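PDB 3ZZ1: beta-d-glucoside glucohydrolase from Hypocrea jecorina, which probably hydrolyses terminal, non-reducing beta-D-glucosyl residues with release of beta-D-glucose, a step in cellulose degradation. Local coordinates for residues 58-63 and 104-109. Numbering follows the deposited sequence.
Sequences CLQDGP and SGIHVI
With CG beside its own backbone N (chi1 -53°), His107 brings the ND1 of its ring to the N-H of Cys58, while an SG set anti to the backbone N (chi1 168°) lays the sulfur of Cys58 against Ile106. The segments hold the neighbouring parallel strands 58-60 and 108-109 of the family 3 N-terminal, TIM-barrel-type domain, joined through helix 87-103 in a beta-alpha-beta crossover. That helix ends in a Schellman motif at Gly105, whose positive phi turns the chain back to the sheet. His107 ND1 takes the N-H of Cys58 at 3.0 Å, the donor lying in the ring plane at the edge. With an alanine in place of His107, the Cys58 amide would probably lose this acceptor, and a gap would be likely to open beside Tyr306, whose ring meets the imidazole. Cys58 O is gripped twice, by Val108 N at 3.0 Å and weakly by His107 N. One step on, Gln60 N gives a nearly straight bond to Val108 O, 2.9 Å and 166°. Leu59 and Val108 point the same way on one face, Leu59 CG against Val108 CB at 3.8 Å, where Leu59 meets Met234 and Val108 meets Tyr232 of strand 232-235. On the other face Ile106 crosses Gln60 at about a right angle, its CG2 3.6 Å from Gln60 CB. Ile106 CG1 packs on Cys58 SG, which is tied to Cys42 by a disulfide; Val101 of helix 87-103 touches both Ile106 and Ile109. The peptide between Asp61 and Gly62 is cis, and Ile109 reaches this bend through its ethyl branch, with CD1 3.3 Å from Gln60 O and CG1 at the same distance from Gly62 O.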
ATOM      1  N   CYS A  58       0.464  22.403   7.578  1.00 12.93           N
ATOM      2  CA  CYS A  58      -0.736  21.635   7.887  1.00 12.61           C
ATOM      3  C   CYS A  58      -0.587  20.203   7.391  1.00 12.48           C
ATOM      4  O   CYS A  58      -0.466  19.958   6.185  1.00 12.19           O
ATOM      5  CB  CYS A  58      -1.975  22.310   7.293  1.00 12.69           C
ATOM      6  SG  CYS A  58      -3.476  21.289   7.308  1.00 13.40           S
ATOM      7  N   LEU A  59      -0.580  19.268   8.338  1.00 12.07           N
ATOM      8  CA  LEU A  59      -0.390  17.852   8.043  1.00 11.98           C
ATOM      9  C   LEU A  59      -1.678  17.087   8.315  1.00 11.80           C
ATOM     10  O   LEU A  59      -2.281  17.246   9.372  1.00 11.32           O
ATOM     11  CB  LEU A  59       0.754  17.271   8.878  1.00 11.91           C
ATOM     12  CG  LEU A  59       2.138  17.905   8.698  1.00 12.32           C
ATOM     13  CD1 LEU A  59       2.384  19.022   9.711  1.00 11.66           C
ATOM     14  CD2 LEU A  59       3.207  16.839   8.819  1.00 12.49           C
ATOM     15  N   GLN A  60      -2.089  16.263   7.352  1.00 11.75           N
ATOM     16  CA  GLN A  60      -3.339  15.510   7.460  1.00 11.80           C
ATOM     17  C   GLN A  60      -3.194  14.082   6.951  1.00 11.82           C
ATOM     18  O   GLN A  60      -2.480  13.826   5.980  1.00 11.49           O
ATOM     19  CB  GLN A  60      -4.448  16.211   6.669  1.00 11.79           C
ATOM     20  CG  GLN A  60      -5.877  15.855   7.097  1.00 12.07           C
ATOM     21  CD  GLN A  60      -6.406  16.741   8.221  1.00 12.37           C
ATOM     22  OE1 GLN A  60      -7.576  16.655   8.595  1.00 13.93           O
ATOM     23  NE2 GLN A  60      -5.550  17.592   8.757  1.00  9.89           N
ATOM     24  N   ASP A  61      -3.884  13.160   7.618  1.00 11.97           N
ATOM     25  CA  ASP A  61      -4.076  11.809   7.107  1.00 12.03           C
ATOM     26  C   ASP A  61      -5.000  11.867   5.885  1.00 11.97           C
ATOM     27  O   ASP A  61      -5.743  12.833   5.726  1.00 12.10           O
ATOM     28  CB  ASP A  61      -4.688  10.919   8.193  1.00 12.12           C
ATOM     29  CG  ASP A  61      -3.685  10.529   9.265  1.00 12.46           C
ATOM     30  OD1 ASP A  61      -2.551  10.129   8.912  1.00 12.78           O
ATOM     31  OD2 ASP A  61      -4.037  10.610  10.463  1.00 12.32           O
ATOM     32  N   GLY A  62      -4.936  10.880   4.993  1.00 11.84           N
ATOM     33  CA  GLY A  62      -3.946   9.813   5.012  1.00 11.57           C
ATOM     34  C   GLY A  62      -3.772   9.205   3.629  1.00 11.55           C
ATOM     35  O   GLY A  62      -4.044   9.863   2.620  1.00 11.60           O
ATOM     36  N   PRO A  63      -3.350   7.930   3.574  1.00 11.37           N
ATOM     37  CA  PRO A  63      -2.961   7.239   2.341  1.00 11.33           C
ATOM     38  C   PRO A  63      -4.058   7.057   1.281  1.00 11.28           C
ATOM     39  O   PRO A  63      -3.731   6.845   0.113  1.00 11.14           O
ATOM     40  CB  PRO A  63      -2.473   5.873   2.847  1.00 11.30           C
ATOM     41  CG  PRO A  63      -2.130   6.102   4.286  1.00 11.57           C
ATOM     42  CD  PRO A  63      -3.160   7.070   4.756  1.00 11.39           C
ATOM     43  N   SER A 104      -8.113  21.344  -0.257  1.00 11.94           N
ATOM     44  CA  SER A 104      -8.542  21.452   1.140  1.00 11.89           C
ATOM     45  C   SER A 104      -7.569  22.288   1.982  1.00 11.78           C
ATOM     46  O   SER A 104      -7.795  22.506   3.174  1.00 11.78           O
ATOM     47  CB  SER A 104      -8.719  20.057   1.756  1.00 12.10           C
ATOM     48  OG  SER A 104      -9.704  19.310   1.060  1.00 12.35           O
ATOM     49  N   GLY A 105      -6.486  22.749   1.357  1.00 11.55           N
ATOM     50  CA  GLY A 105      -5.530  23.639   2.010  1.00 11.43           C
ATOM     51  C   GLY A 105      -4.609  22.942   2.986  1.00 11.38           C
ATOM     52  O   GLY A 105      -4.159  23.542   3.965  1.00 11.58           O
ATOM     53  N   ILE A 106      -4.340  21.669   2.711  1.00 11.33           N
ATOM     54  CA  ILE A 106      -3.404  20.867   3.481  1.00 11.01           C
ATOM     55  C   ILE A 106      -2.094  20.793   2.708  1.00 11.21           C
ATOM     56  O   ILE A 106      -2.098  20.545   1.498  1.00 11.53           O
ATOM     57  CB  ILE A 106      -3.955  19.441   3.698  1.00 11.09           C
ATOM     58  CG1 ILE A 106      -5.275  19.491   4.478  1.00 11.17           C
ATOM     59  CG2 ILE A 106      -2.922  18.559   4.404  1.00 10.35           C
ATOM     60  CD1 ILE A 106      -6.220  18.346   4.174  1.00 10.44           C
ATOM     61  N   HIS A 107      -0.977  20.994   3.406  1.00 11.04           N
ATOM     62  CA  HIS A 107       0.347  20.945   2.784  1.00 11.00           C
ATOM     63  C   HIS A 107       0.922  19.527   2.701  1.00 10.95           C
ATOM     64  O   HIS A 107       1.584  19.177   1.719  1.00 11.16           O
ATOM     65  CB  HIS A 107       1.329  21.853   3.529  1.00 11.02           C
ATOM     66  CG  HIS A 107       0.843  23.257   3.705  1.00 11.38           C
ATOM     67  ND1 HIS A 107       0.466  23.765   4.931  1.00 10.88           N
ATOM     68  CD2 HIS A 107       0.659  24.256   2.810  1.00 11.07           C
ATOM     69  CE1 HIS A 107       0.076  25.018   4.784  1.00 11.12           C
ATOM     70  NE2 HIS A 107       0.183  25.340   3.506  1.00 11.42           N
ATOM     71  N   VAL A 108       0.681  18.722   3.731  1.00 10.58           N
ATOM     72  CA  VAL A 108       1.288  17.396   3.815  1.00 10.69           C
ATOM     73  C   VAL A 108       0.228  16.318   4.002  1.00 10.81           C
ATOM     74  O   VAL A 108      -0.581  16.390   4.927  1.00 11.02           O
ATOM     75  CB  VAL A 108       2.340  17.292   4.969  1.00 10.44           C
ATOM     76  CG1 VAL A 108       3.199  16.065   4.784  1.00 10.39           C
ATOM     77  CG2 VAL A 108       3.229  18.530   5.031  1.00  9.71           C
ATOM     78  N   ILE A 109       0.233  15.334   3.104  1.00 10.74           N
ATOM     79  CA  ILE A 109      -0.619  14.154   3.239  1.00 10.71           C
ATOM     80  C   ILE A 109       0.203  12.985   3.786  1.00 10.81           C
ATOM     81  O   ILE A 109       1.305  12.692   3.295  1.00 10.64           O
ATOM     82  CB  ILE A 109      -1.347  13.785   1.909  1.00 10.70           C
ATOM     83  CG1 ILE A 109      -2.458  12.753   2.160  1.00 10.04           C
ATOM     84  CG2 ILE A 109      -0.366  13.297   0.846  1.00 10.86           C
ATOM     85  CD1 ILE A 109      -3.646  13.294   2.948  1.00  7.23           C
TER